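Exo-poly-alpha-D-galacturonosidase (Thermotoga maritima, PDB 3JUR) probably hydrolyses the polygalacturonic acid chains of pectin from their ends, as a heat-active, tetrameric beta-helix enzyme of glycoside hydrolase family 28. Local coordinates at residues R227-S232 and E252-D257; N288-Q293 and N317-V322; A294-L299 and A325-T330; L381-G386 and T408-A413. All blocks are in the same frame, centred on the assembly; numbering follows the deposited sequence.

Contact 1: R227-S232 and E252-D257; sequences RNIEIS and EKCRFD
Glu230, Ile231 and Ser232 pair in parallel with Arg255, Phe256 and Asp257, the two short strands lying 4.7 Å apart and only 7° from parallel. Backbone bonds run alternately between them: Arg255 N gives to Ile229 O and Ile231 N to Arg255 O. Just before these strands Asn228 and Lys253 both take a positive phi, so the two chains bend alike and the register survives. On the outward face Glu230 and Arg255 lie alongside each other, CG against CG at 3.7 Å. With CG anti to the backbone N (chi1 -176°) and the chain extended beyond it, Glu230 keeps its carboxylate nearly parallel to the guanidinium, the planes 15° apart. Their charged atoms do not meet, Glu230 OE2 staying 4.7 Å from Arg255 NE. Replacing the glutamate by an alanine would probably leave the Arg255 methylenes without their flanking neighbour and take this carboxylate away from beside its guanidinium. Arg227 and Glu252 join through a water that accepts from Arg227 NH2 (2.6 Å) and donates to Glu252 OE2, while Arg227 NH1 forms salt bridges to Glu204 and Glu20, and Glu252 OE1 one to Arg286. Asp257 OD2 shares a second water with Ser232 OG, its OD1 bonding Ser292. Ile231 and Phe256 share the inward face, Ile231 CG1 reaching Phe256 CD1 at 3.9 Å; just before the strands, buried Ile229 CG1 meets Cys254 SG at 3.5 Å. Outward charged pairs over inward apolar ones, on consecutive coils in parallel register, are characteristic of the right-handed parallel beta-helix of this family.

Contact 2: N288-Q293 and N317-V322; sequences NLVISQ and NVYMNV
Asn288 and Asn317 share almost the same first torsion (chi1 -59° and -58°), each CG anti to its carbonyl carbon and beside the backbone N, which lays the two amides side by side with planes 6° apart. Asn317 OD1 therefore receives two hydrogens, one from Asn288 N and one from Asn288 ND2 at 3.0 Å, both donors tilted out of its carbonyl plane. The pattern runs on in both directions: Asn288 OD1 accepts from Cys254 N, and Asn346 OD1 from Asn317 N, while the ND2 groups of Asn288 and Asn317 reach the backbone oxygens of Ile251 and Val285. Beyond the asparagines the strands pair in parallel, Val290 N bonding Val318 O at 2.8 Å and Ser292 N bonding Met320 O. Val290 fits the buried face because its two methyls diverge: CG2 meets Tyr319 CD1 at 3.6 Å, and CG1 meets Val322 CG1 at the same 3.6 Å. The other face carries Leu289, whose CD1 lies 3.6 Å from Val318 CG1, and Ile291, whose CG1 sits 4.0 Å from Met320 SD as the two chains run alongside each other. Leu289, Val318 and Met320 also pack on the second subunit, so apolar residues suit this face although it is on the outside of the coil. Asn321, of a type that readily adopts positive phi, turns the chain, and one water donates to both its O and Gln293 O. The chemistry is that of an asparagine ladder: side-by-side, hydrogen-bonded amides satisfy buried polar atoms of the turn and limit one another's rotation, while hydrophobic contacts fill both faces of the strands.

Contact 3: A294-L299 and A325-T330; sequences ASHGGL and ALRLKT
Backbone hydrogen bonds join Leu299 to the chain at Ala325 and Arg327, and Ala325 O is the shared acceptor. Leu299 N bonds it at 2.8 Å, whereas the bond from Gly298 N is weak at 3.3 Å. Arg327 N then returns a bond to Leu299 O at 3.0 Å, completing a parallel bridge. Glycine suits position 298, since a side chain there would run into Ala325 O. Just before it, Gly297 N donates to Ser295 OG in an ST turn.

Apolar contact is confined to Leu299 and Leu326, which lie side by side with Leu299 CD2 3.8 Å from Leu326 CD1; both also rest on Phe343.

The polar contacts gather round Arg327. With CG anti to the backbone N (chi1 -170°) and the chain extended from there to NE, it carries its guanidinium past the backbone of His296, NH1 coming 3.5 Å from His296 CB, near the plane of the imidazole at its edge. A water joins His296 ND1 to Arg327 NH1, its oxygen 2.8 Å from ND1 and in the ring plane. Lys329 CD covers one guanidinium face, 3.6 Å above the plane. Arg327 NH1 and Lys329 NZ each form a salt bridge to Asp261.

A histidine, an arginine and a lysine drawn together beside an aspartate, in SHGG and RLK sequences that match family 28 signatures, are consistent with part of the active-site cleft, where these bonds restrict how the arginine can turn.

Contact 4: L381-G386 and T408-A413; sequences LKATGG and TIIEGA
Thr408 meets Leu381 with every atom of its side chain. Its CB lies 3.7 Å from Leu381 O; from there the branches part, OG1 beside the backbone N (chi1 -73°) and CG2 beside the carbonyl carbon. OG1 accepts a hydrogen bond from Leu381 N at 3.1 Å and donates its own hydrogen to Ser406 O, while CG2 lies 3.4 Å from Leu381 O and 3.8 Å from Leu381 CB. A threonine suits the place because it offers a hydroxyl to the N-H of Leu381, just ahead of strand 382-384, and a methyl to the leucine side chain. A valine in its place would probably leave Leu381 N and Ser406 O without this hydroxyl partner. Regular parallel pairing follows, with Ala383 N bonding Ile409 O and Gly385 N bonding Glu411 O at 2.8 Å. Small Ala383 leaves room for Ile410, whose CG1 comes to 4.1 Å from Ala383 CB. Positive phi at Gly385 and Gly412 favours glycine at both positions. Strand 408-411 lies between 382-384 and 429-431, with 337-349 beyond 382-384; Ile410 and Ala413 rest on Ala389 of strand 388-393, and Glu411 reaches outward to a salt bridge with Arg435 of the second subunit.

Read from the N terminus, contact 1 comes first, bringing 252-257 back beside 227-232 after 19 intervening residues, one turn of the helix. Its second strand then pairs with the first of contact 2, Cys254 O meeting Leu289 N, so the two stack directly. Contact 2 closes over 23 residues and contact 3 over 25, and the two cross: 288-293 runs into 294-299, and 317-322 leads to 325-330, so successive coils are joined on two sides of the helix, with Tyr319 packing on Gly298. Contact 4 follows in series, closing a further turn across 21 residues without touching the others. Contacts 1, 2 and 4 all belong to the side that meets the second subunit; contact 3 belongs to a separate sheet.

Contact 1: R227-S232 and E252-D257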
loop_
_atom_site.group_PDB
_atom_site.type_symbol
_atom_site.label_atom_id
_atom_site.label_comp_id
_atom_site.label_asym_id
_atom_site.label_seq_id
_atom_site.Cartn_x
_atom_site.Cartn_y
_atom_site.Cartn_z
ATOM N N ARG D 227 17.038 8.612 -35.868
ATOM C CA ARG D 227 15.868 9.357 -35.452
ATOM C C ARG D 227 14.707 9.109 -36.403
ATOM O O ARG D 227 14.905 8.997 -37.612
ATOM C CB ARG D 227 16.253 10.845 -35.325
ATOM C CG ARG D 227 15.404 11.842 -36.065
ATOM C CD ARG D 227 16.256 12.687 -37.021
ATOM N NE ARG D 227 17.104 13.675 -36.353
ATOM C CZ ARG D 227 17.705 14.701 -36.962
ATOM N NH1 ARG D 227 17.562 14.906 -38.270
ATOM N NH2 ARG D 227 18.449 15.534 -36.257
ATOM N N ASN D 228 13.508 8.996 -35.837
ATOM C CA ASN D 228 12.268 8.801 -36.601
ATOM C C ASN D 228 12.287 7.648 -37.616
ATOM O O ASN D 228 11.704 7.750 -38.696
ATOM C CB ASN D 228 11.802 10.119 -37.252
ATOM C CG ASN D 228 11.461 11.183 -36.221
ATOM O OD1 ASN D 228 12.283 12.057 -35.923
ATOM N ND2 ASN D 228 10.260 11.097 -35.645
ATOM N N ILE D 229 12.944 6.554 -37.249
ATOM C CA ILE D 229 12.909 5.337 -38.055
ATOM C C ILE D 229 11.969 4.296 -37.442
ATOM O O ILE D 229 11.613 4.380 -36.265
ATOM C CB ILE D 229 14.317 4.713 -38.253
ATOM C CG1 ILE D 229 14.865 4.163 -36.935
ATOM C CG2 ILE D 229 15.279 5.712 -38.888
ATOM C CD1 ILE D 229 15.699 2.937 -37.106
ATOM N N GLU D 230 11.556 3.328 -38.255
ATOM C CA GLU D 230 10.826 2.187 -37.745
ATOM C C GLU D 230 11.542 0.884 -38.062
ATOM O O GLU D 230 11.846 0.607 -39.223
ATOM C CB GLU D 230 9.397 2.139 -38.284
ATOM C CG GLU D 230 8.603 0.981 -37.667
ATOM C CD GLU D 230 7.193 0.828 -38.198
ATOM O OE1 GLU D 230 6.731 1.686 -38.980
ATOM O OE2 GLU D 230 6.536 -0.159 -37.809
ATOM N N ILE D 231 11.818 0.103 -37.017
ATOM C CA ILE D 231 12.282 -1.271 -37.168
ATOM C C ILE D 231 11.099 -2.200 -36.960
ATOM O O ILE D 231 10.405 -2.123 -35.936
ATOM C CB ILE D 231 13.366 -1.657 -36.121
ATOM C CG1 ILE D 231 14.555 -0.682 -36.136
ATOM C CG2 ILE D 231 13.818 -3.113 -36.322
ATOM C CD1 ILE D 231 15.380 -0.729 -37.371
ATOM N N SER D 232 10.884 -3.082 -37.930
ATOM C CA SER D 232 9.856 -4.105 -37.837
ATOM C C SER D 232 10.384 -5.405 -38.442
ATOM O O SER D 232 10.201 -5.669 -39.629
ATOM C CB SER D 232 8.587 -3.648 -38.545
ATOM O OG SER D 232 7.596 -4.649 -38.477
ATOM N N GLU D 252 16.460 8.673 -31.005
ATOM C CA GLU D 252 15.256 9.364 -30.551
ATOM C C GLU D 252 14.091 9.206 -31.516
ATOM O O GLU D 252 14.291 9.044 -32.725
ATOM C CB GLU D 252 15.551 10.851 -30.274
ATOM C CG GLU D 252 15.853 11.710 -31.508
ATOM C CD GLU D 252 15.913 13.206 -31.191
ATOM O OE1 GLU D 252 15.834 13.582 -29.994
ATOM O OE2 GLU D 252 16.029 14.013 -32.144
ATOM N N LYS D 253 12.877 9.230 -30.969
ATOM C CA LYS D 253 11.639 9.232 -31.760
ATOM C C LYS D 253 11.485 8.028 -32.697
ATOM O O LYS D 253 10.772 8.105 -33.697
ATOM C CB LYS D 253 11.508 10.557 -32.536
ATOM C CG LYS D 253 11.000 11.734 -31.705
ATOM C CD LYS D 253 9.473 11.808 -31.760
ATOM C CE LYS D 253 8.867 12.234 -30.416
ATOM N NZ LYS D 253 8.950 13.708 -30.199
ATOM N N CYS D 254 12.146 6.918 -32.372
ATOM C CA CYS D 254 12.066 5.700 -33.185
ATOM C C CYS D 254 10.975 4.732 -32.699
ATOM O O CYS D 254 10.584 4.755 -31.525
ATOM C CB CYS D 254 13.422 4.980 -33.227
ATOM S SG CYS D 254 14.800 5.967 -33.892
ATOM N N ARG D 255 10.504 3.889 -33.618
ATOM C CA ARG D 255 9.540 2.824 -33.333
ATOM C C ARG D 255 10.189 1.456 -33.575
ATOM O O ARG D 255 10.831 1.253 -34.611
ATOM C CB ARG D 255 8.292 2.978 -34.212
ATOM C CG ARG D 255 7.405 1.731 -34.260
ATOM C CD ARG D 255 6.228 1.798 -33.297
ATOM N NE ARG D 255 5.013 2.149 -34.028
ATOM C CZ ARG D 255 3.997 1.324 -34.268
ATOM N NH1 ARG D 255 4.004 0.077 -33.807
ATOM N NH2 ARG D 255 2.952 1.762 -34.962
ATOM N N PHE D 256 10.005 0.530 -32.627
ATOM C CA PHE D 256 10.639 -0.796 -32.663
ATOM C C PHE D 256 9.663 -1.949 -32.464
ATOM O O PHE D 256 8.855 -1.947 -31.528
ATOM C CB PHE D 256 11.688 -0.944 -31.555
ATOM C CG PHE D 256 12.799 0.064 -31.603
ATOM C CD1 PHE D 256 13.987 -0.225 -32.270
ATOM C CD2 PHE D 256 12.678 1.279 -30.939
ATOM C CE1 PHE D 256 15.025 0.701 -32.301
ATOM C CE2 PHE D 256 13.707 2.206 -30.947
ATOM C CZ PHE D 256 14.882 1.925 -31.643
ATOM N N ASP D 257 9.778 -2.938 -33.344
ATOM C CA ASP D 257 9.255 -4.276 -33.129
ATOM C C ASP D 257 10.387 -5.227 -33.543
ATOM O O ASP D 257 10.674 -5.373 -34.743
ATOM C CB ASP D 257 8.008 -4.505 -33.976
ATOM C CG ASP D 257 7.323 -5.832 -33.680
ATOM O OD1 ASP D 257 7.768 -6.580 -32.781
ATOM O OD2 ASP D 257 6.320 -6.118 -34.357
HETATM O O HOH W 1 18.250 14.826 -33.802
HETATM O O HOH W 2 5.786 -4.280 -36.301
#

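Contact 2: N288-Q293 and N317-V322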
loop_
_atom_site.group_PDB
_atom_site.type_symbol
_atom_site.label_atom_id
_atom_site.label_comp_id
_atom_site.label_asym_id
_atom_site.label_seq_id
_atom_site.Cartn_x
_atom_site.Cartn_y
_atom_site.Cartn_z
ATOM N N ASN D 288 11.537 7.225 -27.487
ATOM C CA ASN D 288 11.294 6.091 -28.378
ATOM C C ASN D 288 10.104 5.259 -27.946
ATOM O O ASN D 288 9.669 5.328 -26.789
ATOM C CB ASN D 288 12.520 5.184 -28.465
ATOM C CG ASN D 288 13.740 5.909 -28.967
ATOM O OD1 ASN D 288 13.835 6.251 -30.145
ATOM N ND2 ASN D 288 14.691 6.138 -28.076
ATOM N N LEU D 289 9.599 4.459 -28.884
ATOM C CA LEU D 289 8.454 3.603 -28.642
ATOM C C LEU D 289 8.737 2.181 -29.116
ATOM O O LEU D 289 8.997 1.953 -30.297
ATOM C CB LEU D 289 7.202 4.167 -29.328
ATOM C CG LEU D 289 5.907 3.344 -29.286
ATOM C CD1 LEU D 289 5.437 3.093 -27.834
ATOM C CD2 LEU D 289 4.806 3.994 -30.116
ATOM N N VAL D 290 8.708 1.236 -28.179
ATOM C CA VAL D 290 8.822 -0.179 -28.514
ATOM C C VAL D 290 7.478 -0.840 -28.218
ATOM O O VAL D 290 7.045 -0.873 -27.072
ATOM C CB VAL D 290 9.954 -0.887 -27.706
ATOM C CG1 VAL D 290 10.115 -2.368 -28.147
ATOM C CG2 VAL D 290 11.278 -0.135 -27.840
ATOM N N ILE D 291 6.804 -1.336 -29.249
ATOM C CA ILE D 291 5.626 -2.187 -29.033
ATOM C C ILE D 291 5.949 -3.528 -29.666
ATOM O O ILE D 291 5.881 -3.688 -30.887
ATOM C CB ILE D 291 4.314 -1.595 -29.609
ATOM C CG1 ILE D 291 4.060 -0.190 -29.049
ATOM C CG2 ILE D 291 3.136 -2.537 -29.328
ATOM C CD1 ILE D 291 2.868 0.540 -29.691
ATOM N N SER D 292 6.342 -4.478 -28.823
ATOM C CA SER D 292 6.983 -5.684 -29.322
ATOM C C SER D 292 6.943 -6.842 -28.331
ATOM O O SER D 292 7.753 -6.913 -27.405
ATOM C CB SER D 292 8.433 -5.361 -29.703
ATOM O OG SER D 292 9.067 -6.475 -30.298
ATOM N N GLN D 293 5.996 -7.749 -28.540
ATOM C CA GLN D 293 5.946 -9.014 -27.816
ATOM C C GLN D 293 7.266 -9.785 -27.948
ATOM O O GLN D 293 7.751 -10.379 -26.976
ATOM C CB GLN D 293 4.796 -9.868 -28.350
ATOM C CG GLN D 293 4.676 -11.224 -27.691
ATOM C CD GLN D 293 3.555 -11.274 -26.689
ATOM O OE1 GLN D 293 2.458 -11.761 -27.002
ATOM N NE2 GLN D 293 3.806 -10.766 -25.472
ATOM N N ASN D 317 11.246 6.916 -22.590
ATOM C CA ASN D 317 10.900 5.920 -23.576
ATOM C C ASN D 317 9.662 5.167 -23.125
ATOM O O ASN D 317 9.328 5.149 -21.930
ATOM C CB ASN D 317 12.069 4.960 -23.814
ATOM C CG ASN D 317 13.321 5.675 -24.270
ATOM O OD1 ASN D 317 13.406 6.141 -25.407
ATOM N ND2 ASN D 317 14.303 5.777 -23.376
ATOM N N VAL D 318 8.980 4.558 -24.092
ATOM C CA VAL D 318 7.798 3.753 -23.814
ATOM C C VAL D 318 7.991 2.342 -24.368
ATOM O O VAL D 318 8.233 2.172 -25.564
ATOM C CB VAL D 318 6.526 4.399 -24.391
ATOM C CG1 VAL D 318 5.319 3.455 -24.230
ATOM C CG2 VAL D 318 6.248 5.748 -23.694
ATOM N N TYR D 319 7.878 1.349 -23.487
ATOM C CA TYR D 319 8.078 -0.058 -23.841
ATOM C C TYR D 319 6.794 -0.828 -23.584
ATOM O O TYR D 319 6.236 -0.764 -22.492
ATOM C CB TYR D 319 9.221 -0.649 -23.014
ATOM C CG TYR D 319 10.511 0.149 -23.112
ATOM C CD1 TYR D 319 11.325 0.062 -24.238
ATOM C CD2 TYR D 319 10.897 1.001 -22.093
ATOM C CE1 TYR D 319 12.513 0.797 -24.332
ATOM C CE2 TYR D 319 12.082 1.733 -22.171
ATOM C CZ TYR D 319 12.881 1.622 -23.293
ATOM O OH TYR D 319 14.037 2.352 -23.368
ATOM N N MET D 320 6.308 -1.534 -24.595
ATOM C CA MET D 320 5.050 -2.260 -24.476
ATOM C C MET D 320 5.207 -3.711 -24.916
ATOM O O MET D 320 5.718 -3.970 -26.005
ATOM C CB MET D 320 3.963 -1.595 -25.317
ATOM C CG MET D 320 3.474 -0.259 -24.770
ATOM S SD MET D 320 2.045 0.405 -25.669
ATOM C CE MET D 320 1.038 -1.048 -25.894
ATOM N N ASN D 321 4.763 -4.632 -24.055
ATOM C CA ASN D 321 4.701 -6.083 -24.331
ATOM C C ASN D 321 6.066 -6.779 -24.352
ATOM O O ASN D 321 6.148 -7.988 -24.605
ATOM C CB ASN D 321 3.914 -6.401 -25.620
ATOM C CG ASN D 321 2.554 -5.704 -25.686
ATOM O OD1 ASN D 321 1.851 -5.585 -24.692
ATOM N ND2 ASN D 321 2.180 -5.254 -26.879
ATOM N N VAL D 322 7.120 -6.017 -24.066
ATOM C CA VAL D 322 8.505 -6.498 -24.149
ATOM C C VAL D 322 8.828 -7.522 -23.068
ATOM O O VAL D 322 8.157 -7.579 -22.033
ATOM C CB VAL D 322 9.529 -5.330 -24.094
ATOM C CG1 VAL D 322 9.244 -4.319 -25.209
ATOM C CG2 VAL D 322 9.530 -4.638 -22.708
HETATM O O HOH W 3 7.108 -10.493 -24.334
#

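Contact 3: A294-L299 and A325-T330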
loop_
_atom_site.group_PDB
_atom_site.type_symbol
_atom_site.label_atom_id
_atom_site.label_comp_id
_atom_site.label_asym_id
_atom_site.label_seq_id
_atom_site.Cartn_x
_atom_site.Cartn_y
_atom_site.Cartn_z
ATOM N N ALA D 294 7.845 -9.747 -29.150
ATOM C CA ALA D 294 9.057 -10.497 -29.469
ATOM C C ALA D 294 10.352 -9.936 -28.859
ATOM O O ALA D 294 11.333 -10.674 -28.717
ATOM C CB ALA D 294 9.197 -10.643 -30.997
ATOM N N SER D 295 10.363 -8.648 -28.504
ATOM C CA SER D 295 11.579 -7.998 -28.009
ATOM C C SER D 295 12.107 -8.627 -26.724
ATOM O O SER D 295 11.359 -8.837 -25.781
ATOM C CB SER D 295 11.362 -6.493 -27.794
ATOM O OG SER D 295 12.522 -5.894 -27.237
ATOM N N HIS D 296 13.408 -8.899 -26.697
ATOM C CA HIS D 296 14.075 -9.475 -25.525
ATOM C C HIS D 296 14.475 -8.431 -24.479
ATOM O O HIS D 296 14.942 -8.779 -23.387
ATOM C CB HIS D 296 15.315 -10.255 -25.969
ATOM C CG HIS D 296 15.007 -11.494 -26.754
ATOM N ND1 HIS D 296 15.925 -12.510 -26.921
ATOM C CD2 HIS D 296 13.888 -11.889 -27.408
ATOM C CE1 HIS D 296 15.386 -13.472 -27.652
ATOM N NE2 HIS D 296 14.149 -13.120 -27.957
ATOM N N GLY D 297 14.314 -7.156 -24.823
ATOM C CA GLY D 297 14.667 -6.061 -23.937
ATOM C C GLY D 297 14.499 -4.703 -24.599
ATOM O O GLY D 297 14.743 -4.548 -25.799
ATOM N N GLY D 298 14.076 -3.719 -23.815
ATOM C CA GLY D 298 13.872 -2.366 -24.321
ATOM C C GLY D 298 15.190 -1.623 -24.439
ATOM O O GLY D 298 15.566 -1.174 -25.526
ATOM N N LEU D 299 15.872 -1.476 -23.304
ATOM C CA LEU D 299 17.236 -0.963 -23.263
ATOM C C LEU D 299 18.146 -2.039 -22.698
ATOM O O LEU D 299 17.981 -2.466 -21.549
ATOM C CB LEU D 299 17.356 0.308 -22.417
ATOM C CG LEU D 299 18.786 0.869 -22.555
ATOM C CD1 LEU D 299 18.945 1.748 -23.823
ATOM C CD2 LEU D 299 19.254 1.587 -21.328
ATOM N N ALA D 325 12.420 -4.545 -19.681
ATOM C CA ALA D 325 12.552 -3.115 -19.933
ATOM C C ALA D 325 14.024 -2.717 -19.968
ATOM O O ALA D 325 14.488 -2.103 -20.936
ATOM C CB ALA D 325 11.781 -2.303 -18.894
ATOM N N LEU D 326 14.748 -3.079 -18.907
ATOM C CA LEU D 326 16.169 -2.788 -18.769
ATOM C C LEU D 326 16.892 -4.104 -18.492
ATOM O O LEU D 326 16.526 -4.846 -17.576
ATOM C CB LEU D 326 16.428 -1.793 -17.624
ATOM C CG LEU D 326 17.890 -1.472 -17.250
ATOM C CD1 LEU D 326 18.659 -0.772 -18.397
ATOM C CD2 LEU D 326 17.982 -0.637 -15.982
ATOM N N ARG D 327 17.927 -4.371 -19.279
ATOM C CA ARG D 327 18.651 -5.631 -19.217
ATOM C C ARG D 327 20.160 -5.395 -19.314
ATOM O O ARG D 327 20.628 -4.824 -20.290
ATOM C CB ARG D 327 18.171 -6.515 -20.369
ATOM C CG ARG D 327 18.645 -7.957 -20.332
ATOM C CD ARG D 327 18.215 -8.663 -21.610
ATOM N NE ARG D 327 18.291 -10.115 -21.466
ATOM C CZ ARG D 327 18.206 -10.968 -22.480
ATOM N NH1 ARG D 327 18.039 -10.521 -23.721
ATOM N NH2 ARG D 327 18.291 -12.271 -22.251
ATOM N N LEU D 328 20.906 -5.818 -18.292
ATOM C CA LEU D 328 22.372 -5.857 -18.350
ATOM C C LEU D 328 22.857 -7.315 -18.320
ATOM O O LEU D 328 22.490 -8.084 -17.423
ATOM C CB LEU D 328 23.006 -5.029 -17.218
ATOM C CG LEU D 328 23.005 -3.491 -17.322
ATOM C CD1 LEU D 328 21.604 -2.889 -17.256
ATOM C CD2 LEU D 328 23.873 -2.869 -16.246
ATOM N N LYS D 329 23.653 -7.690 -19.327
ATOM C CA LYS D 329 24.150 -9.063 -19.491
ATOM C C LYS D 329 25.669 -9.079 -19.601
ATOM O O LYS D 329 26.246 -8.319 -20.382
ATOM C CB LYS D 329 23.635 -9.704 -20.788
ATOM C CG LYS D 329 22.215 -9.419 -21.171
ATOM C CD LYS D 329 21.835 -10.181 -22.436
ATOM C CE LYS D 329 22.172 -9.391 -23.698
ATOM N NZ LYS D 329 21.535 -10.005 -24.904
ATOM N N THR D 330 26.303 -9.978 -18.855
ATOM C CA THR D 330 27.745 -10.192 -18.927
ATOM C C THR D 330 28.088 -11.517 -18.241
ATOM O O THR D 330 27.206 -12.178 -17.688
ATOM C CB THR D 330 28.532 -9.031 -18.275
ATOM O OG1 THR D 330 29.941 -9.217 -18.483
ATOM C CG2 THR D 330 28.228 -8.944 -16.766
HETATM O O HOH W 4 18.592 -11.911 -26.184
#

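Contact 4: L381-G386 and T408-A413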
loop_
_atom_site.group_PDB
_atom_site.type_symbol
_atom_site.label_atom_id
_atom_site.label_comp_id
_atom_site.label_asym_id
_atom_site.label_seq_id
_atom_site.Cartn_x
_atom_site.Cartn_y
_atom_site.Cartn_z
ATOM N N LEU D 381 10.426 5.252 -12.985
ATOM C CA LEU D 381 9.914 4.177 -13.827
ATOM C C LEU D 381 8.493 3.845 -13.402
ATOM O O LEU D 381 8.188 3.741 -12.208
ATOM C CB LEU D 381 10.813 2.931 -13.753
ATOM C CG LEU D 381 10.317 1.585 -14.323
ATOM C CD1 LEU D 381 10.145 1.648 -15.850
ATOM C CD2 LEU D 381 11.261 0.457 -13.930
ATOM N N LYS D 382 7.614 3.717 -14.387
ATOM C CA LYS D 382 6.273 3.219 -14.151
ATOM C C LYS D 382 6.128 1.963 -14.989
ATOM O O LYS D 382 6.270 2.003 -16.229
ATOM C CB LYS D 382 5.227 4.274 -14.509
ATOM C CG LYS D 382 5.325 5.522 -13.629
ATOM C CD LYS D 382 4.218 6.504 -13.916
ATOM C CE LYS D 382 4.710 7.949 -13.862
ATOM N NZ LYS D 382 5.517 8.254 -12.659
ATOM N N ALA D 383 5.894 0.840 -14.314
ATOM C CA ALA D 383 5.874 -0.439 -14.999
ATOM C C ALA D 383 4.792 -1.381 -14.530
ATOM O O ALA D 383 4.358 -1.368 -13.374
ATOM C CB ALA D 383 7.259 -1.145 -14.941
ATOM N N THR D 384 4.400 -2.233 -15.461
ATOM C CA THR D 384 3.309 -3.140 -15.275
ATOM C C THR D 384 3.762 -4.525 -15.765
ATOM O O THR D 384 4.436 -4.628 -16.781
ATOM C CB THR D 384 2.071 -2.553 -16.011
ATOM O OG1 THR D 384 1.152 -2.022 -15.039
ATOM C CG2 THR D 384 1.381 -3.549 -16.856
ATOM N N GLY D 385 3.448 -5.568 -14.994
ATOM C CA GLY D 385 3.645 -6.956 -15.415
ATOM C C GLY D 385 4.991 -7.593 -15.118
ATOM O O GLY D 385 5.942 -6.915 -14.745
ATOM N N GLY D 386 5.065 -8.913 -15.280
ATOM C CA GLY D 386 6.343 -9.623 -15.200
ATOM C C GLY D 386 6.375 -10.807 -14.248
ATOM O O GLY D 386 5.616 -10.872 -13.286
ATOM N N THR D 408 9.639 5.130 -8.101
ATOM C CA THR D 408 9.287 4.110 -9.086
ATOM C C THR D 408 8.116 3.249 -8.603
ATOM O O THR D 408 8.023 2.919 -7.416
ATOM C CB THR D 408 10.542 3.256 -9.442
ATOM O OG1 THR D 408 11.422 4.044 -10.257
ATOM C CG2 THR D 408 10.188 1.959 -10.184
ATOM N N ILE D 409 7.225 2.913 -9.533
ATOM C CA ILE D 409 6.065 2.074 -9.266
ATOM C C ILE D 409 6.102 0.889 -10.223
ATOM O O ILE D 409 6.132 1.077 -11.440
ATOM C CB ILE D 409 4.728 2.843 -9.458
ATOM C CG1 ILE D 409 4.712 4.129 -8.619
ATOM C CG2 ILE D 409 3.520 1.946 -9.089
ATOM C CD1 ILE D 409 3.605 5.112 -8.974
ATOM N N ILE D 410 6.104 -0.324 -9.672
ATOM C CA ILE D 410 5.996 -1.549 -10.481
ATOM C C ILE D 410 4.849 -2.401 -9.943
ATOM O O ILE D 410 4.838 -2.768 -8.763
ATOM C CB ILE D 410 7.318 -2.371 -10.515
ATOM C CG1 ILE D 410 8.483 -1.512 -11.015
ATOM C CG2 ILE D 410 7.152 -3.630 -11.391
ATOM C CD1 ILE D 410 9.839 -2.132 -10.811
ATOM N N GLU D 411 3.879 -2.697 -10.800
ATOM C CA GLU D 411 2.697 -3.441 -10.385
ATOM C C GLU D 411 2.484 -4.713 -11.190
ATOM O O GLU D 411 2.738 -4.743 -12.389
ATOM C CB GLU D 411 1.448 -2.556 -10.492
ATOM C CG GLU D 411 1.362 -1.491 -9.400
ATOM C CD GLU D 411 1.250 -2.091 -8.003
ATOM O OE1 GLU D 411 0.584 -3.148 -7.871
ATOM O OE2 GLU D 411 1.826 -1.513 -7.049
ATOM N N GLY D 412 2.011 -5.756 -10.515
ATOM C CA GLY D 412 1.620 -6.997 -11.183
ATOM C C GLY D 412 2.775 -7.892 -11.586
ATOM O O GLY D 412 2.630 -8.720 -12.481
ATOM N N ALA D 413 3.927 -7.720 -10.946
ATOM C CA ALA D 413 5.030 -8.651 -11.117
ATOM C C ALA D 413 4.874 -9.770 -10.089
ATOM O O ALA D 413 4.493 -9.518 -8.949
ATOM C CB ALA D 413 6.358 -7.945 -10.950
#